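Local coordinates for beta-glucuronidase (Dictyoglomus thermophilum, PDB 6XXW), which probably hydrolyses beta-D-glucuronides, as a family 2 glycoside hydrolase that splits off terminal glucuronic acid, at residues A[168-180]-A[555-567]. Sequence-based numbering, arbitrary orientation.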
loop_
_atom_site.group_PDB
_atom_site.type_symbol
_atom_site.label_atom_id
_atom_site.label_comp_id
_atom_site.label_asym_id
_atom_site.label_seq_id
_atom_site.Cartn_x
_atom_site.Cartn_y
_atom_site.Cartn_z
ATOM N N LYS A 168 34.581 1.044 -7.027
ATOM C CA LYS A 168 34.572 -0.355 -7.426
ATOM C C LYS A 168 33.168 -0.917 -7.276
ATOM O O LYS A 168 32.370 -0.422 -6.477
ATOM C CB LYS A 168 35.592 -1.175 -6.615
ATOM C CG LYS A 168 35.202 -1.454 -5.172
ATOM C CD LYS A 168 36.391 -2.008 -4.389
ATOM C CE LYS A 168 35.936 -2.777 -3.157
ATOM N NZ LYS A 168 35.288 -1.880 -2.154
ATOM N N VAL A 169 32.850 -1.921 -8.094
ATOM C CA VAL A 169 31.545 -2.572 -8.049
ATOM C C VAL A 169 31.756 -4.080 -8.014
ATOM O O VAL A 169 32.682 -4.604 -8.639
ATOM C CB VAL A 169 30.638 -2.171 -9.237
ATOM C CG1 VAL A 169 30.400 -0.663 -9.259
ATOM C CG2 VAL A 169 31.216 -2.647 -10.573
ATOM N N LEU A 170 30.921 -4.775 -7.249
ATOM C CA LEU A 170 30.878 -6.229 -7.308
ATOM C C LEU A 170 29.784 -6.593 -8.292
ATOM O O LEU A 170 28.600 -6.375 -8.019
ATOM C CB LEU A 170 30.613 -6.835 -5.933
ATOM C CG LEU A 170 30.694 -8.356 -5.860
ATOM C CD1 LEU A 170 32.110 -8.825 -6.136
ATOM C CD2 LEU A 170 30.204 -8.852 -4.482
ATOM N N ASN A 171 30.170 -7.106 -9.449
ATOM C CA ASN A 171 29.192 -7.530 -10.433
ATOM C C ASN A 171 28.850 -8.996 -10.218
ATOM O O ASN A 171 29.724 -9.815 -9.918
ATOM C CB ASN A 171 29.712 -7.313 -11.855
ATOM C CG ASN A 171 29.679 -5.840 -12.262
ATOM O OD1 ASN A 171 28.852 -5.064 -11.775
ATOM N ND2 ASN A 171 30.577 -5.453 -13.146
ATOM N N TYR A 172 27.571 -9.315 -10.376
ATOM C CA TYR A 172 27.109 -10.690 -10.306
ATOM C C TYR A 172 25.759 -10.775 -11.001
ATOM O O TYR A 172 25.037 -9.781 -11.133
ATOM C CB TYR A 172 27.031 -11.202 -8.864
ATOM C CG TYR A 172 26.187 -10.410 -7.883
ATOM C CD1 TYR A 172 26.730 -9.342 -7.184
ATOM C CD2 TYR A 172 24.872 -10.785 -7.588
ATOM C CE1 TYR A 172 25.985 -8.634 -6.246
ATOM C CE2 TYR A 172 24.107 -10.077 -6.639
ATOM C CZ TYR A 172 24.681 -9.006 -5.968
ATOM O OH TYR A 172 23.967 -8.282 -5.029
ATOM N N TYR A 173 25.434 -11.981 -11.453
ATOM C CA TYR A 173 24.379 -12.187 -12.432
ATOM C C TYR A 173 23.318 -13.148 -11.930
ATOM O O TYR A 173 22.484 -13.608 -12.716
ATOM C CB TYR A 173 25.006 -12.666 -13.755
ATOM C CG TYR A 173 26.085 -11.703 -14.189
ATOM C CD1 TYR A 173 25.764 -10.550 -14.896
ATOM C CD2 TYR A 173 27.411 -11.900 -13.820
ATOM C CE1 TYR A 173 26.746 -9.646 -15.268
ATOM C CE2 TYR A 173 28.397 -11.001 -14.182
ATOM C CZ TYR A 173 28.058 -9.878 -14.906
ATOM O OH TYR A 173 29.035 -8.980 -15.268
ATOM N N PHE A 174 23.319 -13.450 -10.642
ATOM C CA PHE A 174 22.210 -14.158 -10.025
ATOM C C PHE A 174 21.253 -13.147 -9.403
ATOM O O PHE A 174 21.658 -12.069 -8.967
ATOM C CB PHE A 174 22.700 -15.163 -8.977
ATOM C CG PHE A 174 23.645 -14.601 -7.949
ATOM C CD1 PHE A 174 23.157 -14.087 -6.738
ATOM C CD2 PHE A 174 25.020 -14.654 -8.144
ATOM C CE1 PHE A 174 24.025 -13.597 -5.763
ATOM C CE2 PHE A 174 25.905 -14.179 -7.163
ATOM C CZ PHE A 174 25.413 -13.649 -5.974
ATOM N N ASP A 175 19.971 -13.502 -9.380
ATOM C CA ASP A 175 18.910 -12.567 -9.017
ATOM C C ASP A 175 18.475 -12.772 -7.569
ATOM O O ASP A 175 17.319 -13.065 -7.270
ATOM C CB ASP A 175 17.733 -12.729 -9.972
ATOM C CG ASP A 175 16.611 -11.747 -9.694
ATOM O OD1 ASP A 175 16.896 -10.543 -9.501
ATOM O OD2 ASP A 175 15.443 -12.187 -9.665
ATOM N N PHE A 176 19.440 -12.681 -6.661
ATOM C CA PHE A 176 19.136 -12.539 -5.243
ATOM C C PHE A 176 20.284 -11.758 -4.632
ATOM O O PHE A 176 21.405 -11.811 -5.133
ATOM C CB PHE A 176 18.920 -13.883 -4.525
ATOM C CG PHE A 176 20.032 -14.908 -4.727
ATOM C CD1 PHE A 176 20.036 -15.730 -5.844
ATOM C CD2 PHE A 176 21.038 -15.072 -3.770
ATOM C CE1 PHE A 176 21.029 -16.683 -6.021
ATOM C CE2 PHE A 176 22.044 -16.024 -3.937
ATOM C CZ PHE A 176 22.041 -16.828 -5.070
ATOM N N PHE A 177 19.994 -11.012 -3.570
ATOM C CA PHE A 177 20.983 -10.090 -3.025
ATOM C C PHE A 177 22.159 -10.845 -2.416
ATOM O O PHE A 177 21.982 -11.878 -1.764
ATOM C CB PHE A 177 20.355 -9.179 -1.962
ATOM C CG PHE A 177 21.301 -8.127 -1.444
ATOM C CD1 PHE A 177 21.842 -7.177 -2.307
ATOM C CD2 PHE A 177 21.666 -8.093 -0.110
ATOM C CE1 PHE A 177 22.714 -6.205 -1.839
ATOM C CE2 PHE A 177 22.530 -7.126 0.364
ATOM C CZ PHE A 177 23.065 -6.187 -0.503
ATOM N N ASN A 178 23.365 -10.294 -2.595
ATOM C CA ASN A 178 24.589 -10.902 -2.064
ATOM C C ASN A 178 24.732 -10.617 -0.563
ATOM O O ASN A 178 25.694 -10.003 -0.101
ATOM C CB ASN A 178 25.797 -10.394 -2.844
ATOM C CG ASN A 178 27.088 -11.135 -2.496
ATOM O OD1 ASN A 178 27.109 -12.367 -2.361
ATOM N ND2 ASN A 178 28.172 -10.379 -2.350
ATOM N N TYR A 179 23.733 -11.063 0.200
ATOM C CA TYR A 179 23.801 -10.980 1.659
ATOM C C TYR A 179 25.031 -11.722 2.176
ATOM O O TYR A 179 25.405 -12.778 1.653
ATOM C CB TYR A 179 22.555 -11.594 2.293
ATOM C CG TYR A 179 21.337 -10.694 2.406
ATOM C CD1 TYR A 179 21.371 -9.514 3.149
ATOM C CD2 TYR A 179 20.132 -11.058 1.792
ATOM C CE1 TYR A 179 20.237 -8.694 3.247
ATOM C CE2 TYR A 179 18.994 -10.254 1.896
ATOM C CZ TYR A 179 19.055 -9.080 2.617
ATOM O OH TYR A 179 17.921 -8.315 2.714
ATOM N N SER A 180 25.640 -11.186 3.234
ATOM C CA SER A 180 26.826 -11.793 3.808
ATOM C C SER A 180 26.762 -11.770 5.328
ATOM O O SER A 180 25.986 -11.024 5.940
ATOM C CB SER A 180 28.108 -11.088 3.342
ATOM O OG SER A 180 29.252 -11.775 3.866
ATOM N N PHE A 555 11.458 -11.516 -2.007
ATOM C CA PHE A 555 12.807 -11.595 -1.449
ATOM C C PHE A 555 13.666 -10.469 -2.003
ATOM O O PHE A 555 13.365 -9.897 -3.050
ATOM C CB PHE A 555 13.470 -12.956 -1.746
ATOM C CG PHE A 555 13.620 -13.262 -3.213
ATOM C CD1 PHE A 555 12.582 -13.863 -3.921
ATOM C CD2 PHE A 555 14.802 -12.963 -3.886
ATOM C CE1 PHE A 555 12.723 -14.159 -5.283
ATOM C CE2 PHE A 555 14.944 -13.250 -5.248
ATOM C CZ PHE A 555 13.918 -13.853 -5.939
ATOM N N MET A 556 14.757 -10.162 -1.299
ATOM C CA MET A 556 15.611 -9.046 -1.696
ATOM C C MET A 556 16.575 -9.428 -2.823
ATOM O O MET A 556 17.076 -10.555 -2.889
ATOM C CB MET A 556 16.429 -8.540 -0.505
ATOM C CG MET A 556 15.672 -7.690 0.492
ATOM S SD MET A 556 14.805 -6.289 -0.231
ATOM C CE MET A 556 16.034 -5.716 -1.345
ATOM N N THR A 557 16.860 -8.449 -3.689
ATOM C CA THR A 557 17.833 -8.539 -4.772
ATOM C C THR A 557 18.710 -7.296 -4.733
ATOM O O THR A 557 18.413 -6.334 -4.015
ATOM C CB THR A 557 17.158 -8.622 -6.153
ATOM O OG1 THR A 557 16.463 -7.393 -6.413
ATOM C CG2 THR A 557 16.158 -9.765 -6.201
ATOM N N LYS A 558 19.787 -7.298 -5.531
ATOM C CA LYS A 558 20.522 -6.052 -5.715
ATOM C C LYS A 558 19.620 -5.019 -6.387
ATOM O O LYS A 558 18.582 -5.346 -6.967
ATOM C CB LYS A 558 21.789 -6.268 -6.544
ATOM C CG LYS A 558 21.546 -6.451 -8.016
ATOM C CD LYS A 558 22.821 -6.237 -8.824
ATOM C CE LYS A 558 23.635 -7.497 -8.935
ATOM N NZ LYS A 558 25.007 -7.213 -9.473
ATOM N N GLN A 559 20.017 -3.755 -6.292
ATOM C CA GLN A 559 19.173 -2.681 -6.787
ATOM C C GLN A 559 19.322 -2.530 -8.294
ATOM O O GLN A 559 20.428 -2.605 -8.838
ATOM C CB GLN A 559 19.516 -1.369 -6.088
ATOM C CG GLN A 559 19.209 -1.392 -4.602
ATOM C CD GLN A 559 19.416 -0.052 -3.964
ATOM O OE1 GLN A 559 18.582 0.848 -4.086
ATOM N NE2 GLN A 559 20.548 0.107 -3.295
ATOM N N SER A 560 18.194 -2.310 -8.960
ATOM C CA SER A 560 18.145 -2.132 -10.405
ATOM C C SER A 560 16.777 -1.571 -10.751
ATOM O O SER A 560 15.832 -1.700 -9.965
ATOM C CB SER A 560 18.433 -3.457 -11.129
ATOM O OG SER A 560 17.267 -4.259 -11.243
ATOM N N ILE A 561 16.669 -0.943 -11.931
ATOM C CA ILE A 561 15.373 -0.388 -12.316
ATOM C C ILE A 561 14.346 -1.466 -12.620
ATOM O O ILE A 561 13.172 -1.144 -12.837
ATOM C CB ILE A 561 15.499 0.564 -13.522
ATOM C CG1 ILE A 561 16.117 -0.156 -14.735
ATOM C CG2 ILE A 561 16.324 1.814 -13.147
ATOM C CD1 ILE A 561 15.947 0.642 -16.031
ATOM N N THR A 562 14.748 -2.742 -12.627
ATOM C CA THR A 562 13.818 -3.848 -12.828
ATOM C C THR A 562 13.384 -4.526 -11.526
ATOM O O THR A 562 12.646 -5.519 -11.571
ATOM C CB THR A 562 14.439 -4.891 -13.759
ATOM O OG1 THR A 562 15.645 -5.395 -13.169
ATOM C CG2 THR A 562 14.776 -4.272 -15.120
ATOM N N ARG A 563 13.798 -4.023 -10.367
ATOM C CA ARG A 563 13.507 -4.693 -9.100
ATOM C C ARG A 563 12.897 -3.697 -8.116
ATOM O O ARG A 563 13.581 -2.774 -7.655
ATOM C CB ARG A 563 14.777 -5.344 -8.545
ATOM C CG ARG A 563 15.184 -6.604 -9.351
ATOM C CD ARG A 563 14.193 -7.743 -9.051
ATOM N NE ARG A 563 14.431 -8.969 -9.824
ATOM C CZ ARG A 563 13.770 -9.291 -10.938
ATOM N NH1 ARG A 563 12.845 -8.471 -11.434
ATOM N NH2 ARG A 563 14.040 -10.427 -11.565
ATOM N N VAL A 564 11.627 -3.906 -7.777
ATOM C CA VAL A 564 10.851 -2.927 -6.982
ATOM C C VAL A 564 11.094 -3.275 -5.516
ATOM O O VAL A 564 10.265 -3.886 -4.838
ATOM C CB VAL A 564 9.368 -2.947 -7.354
ATOM C CG1 VAL A 564 8.624 -1.779 -6.732
ATOM C CG2 VAL A 564 9.218 -2.948 -8.880
ATOM N N VAL A 565 12.256 -2.846 -5.009
ATOM C CA VAL A 565 12.803 -3.272 -3.716
ATOM C C VAL A 565 12.788 -4.795 -3.643
ATOM O O VAL A 565 12.043 -5.387 -2.854
ATOM C CB VAL A 565 12.055 -2.641 -2.520
ATOM C CG1 VAL A 565 12.871 -2.822 -1.255
ATOM C CG2 VAL A 565 11.814 -1.158 -2.762
ATOM N N GLY A 566 13.623 -5.435 -4.462
ATOM C CA GLY A 566 13.692 -6.884 -4.504
ATOM C C GLY A 566 12.773 -7.487 -5.547
ATOM O O GLY A 566 12.180 -6.807 -6.396
ATOM N N ASN A 567 12.674 -8.816 -5.479
ATOM C CA ASN A 567 11.863 -9.602 -6.398
ATOM C C ASN A 567 10.465 -9.750 -5.800
ATOM O O ASN A 567 10.309 -10.240 -4.679
ATOM C CB ASN A 567 12.516 -10.964 -6.631
ATOM C CG ASN A 567 11.858 -11.765 -7.742
ATOM O OD1 ASN A 567 10.648 -12.011 -7.720
ATOM N ND2 ASN A 567 12.663 -12.216 -8.700
HETATM O O HOH W 1 20.389 -9.607 -7.180
#
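K558 reaches across the ring of Y172 and ends on the backbone of the facing segment. Its CB lies 3.3 Å from Y172 OH; CG and CD carry the chain past the hydroxyl, extended through chi2 (163°), and the bend at chi3 (87°) brings CE over the centre of the tyrosine face in a CH-pi contact, 3.5 Å from the ring centroid. NZ stays above the same face as a cation-pi partner and also donates to Y172 O at 3.1 Å, 18° from the carbonyl plane. The phenol oxygen accepts the backbone N-H of N178 (3.2 Å), which helps hold the ring in place against the lysine; an alanine in place of Y172 would probably leave the ammonium without its aromatic bed and N178 N without its acceptor. The contact joins the segment that carries strand 168-172, in the family 2 sugar-binding region, to a loop that follows strand 544-550 of the TIM barrel. At the other end of the contact, D175 meets R563 in a side-on salt bridge: NE approaches OD1 on the syn side at 2.9 Å, whereas NH2 comes to OD2 from above the carboxylate plane. N567 ND2 reaches OD2 nearly along the C-O bond, and a bound Tris molecule, probably from the crystallisation liquor, hydrogen-bonds to the same oxygen. Between the two polar ends, F177 N donates to M556 O at 3.0 Å. Y179 OH lies 3.2 Å from M556 CG, and its hydrogen bonds go to D60 and R574.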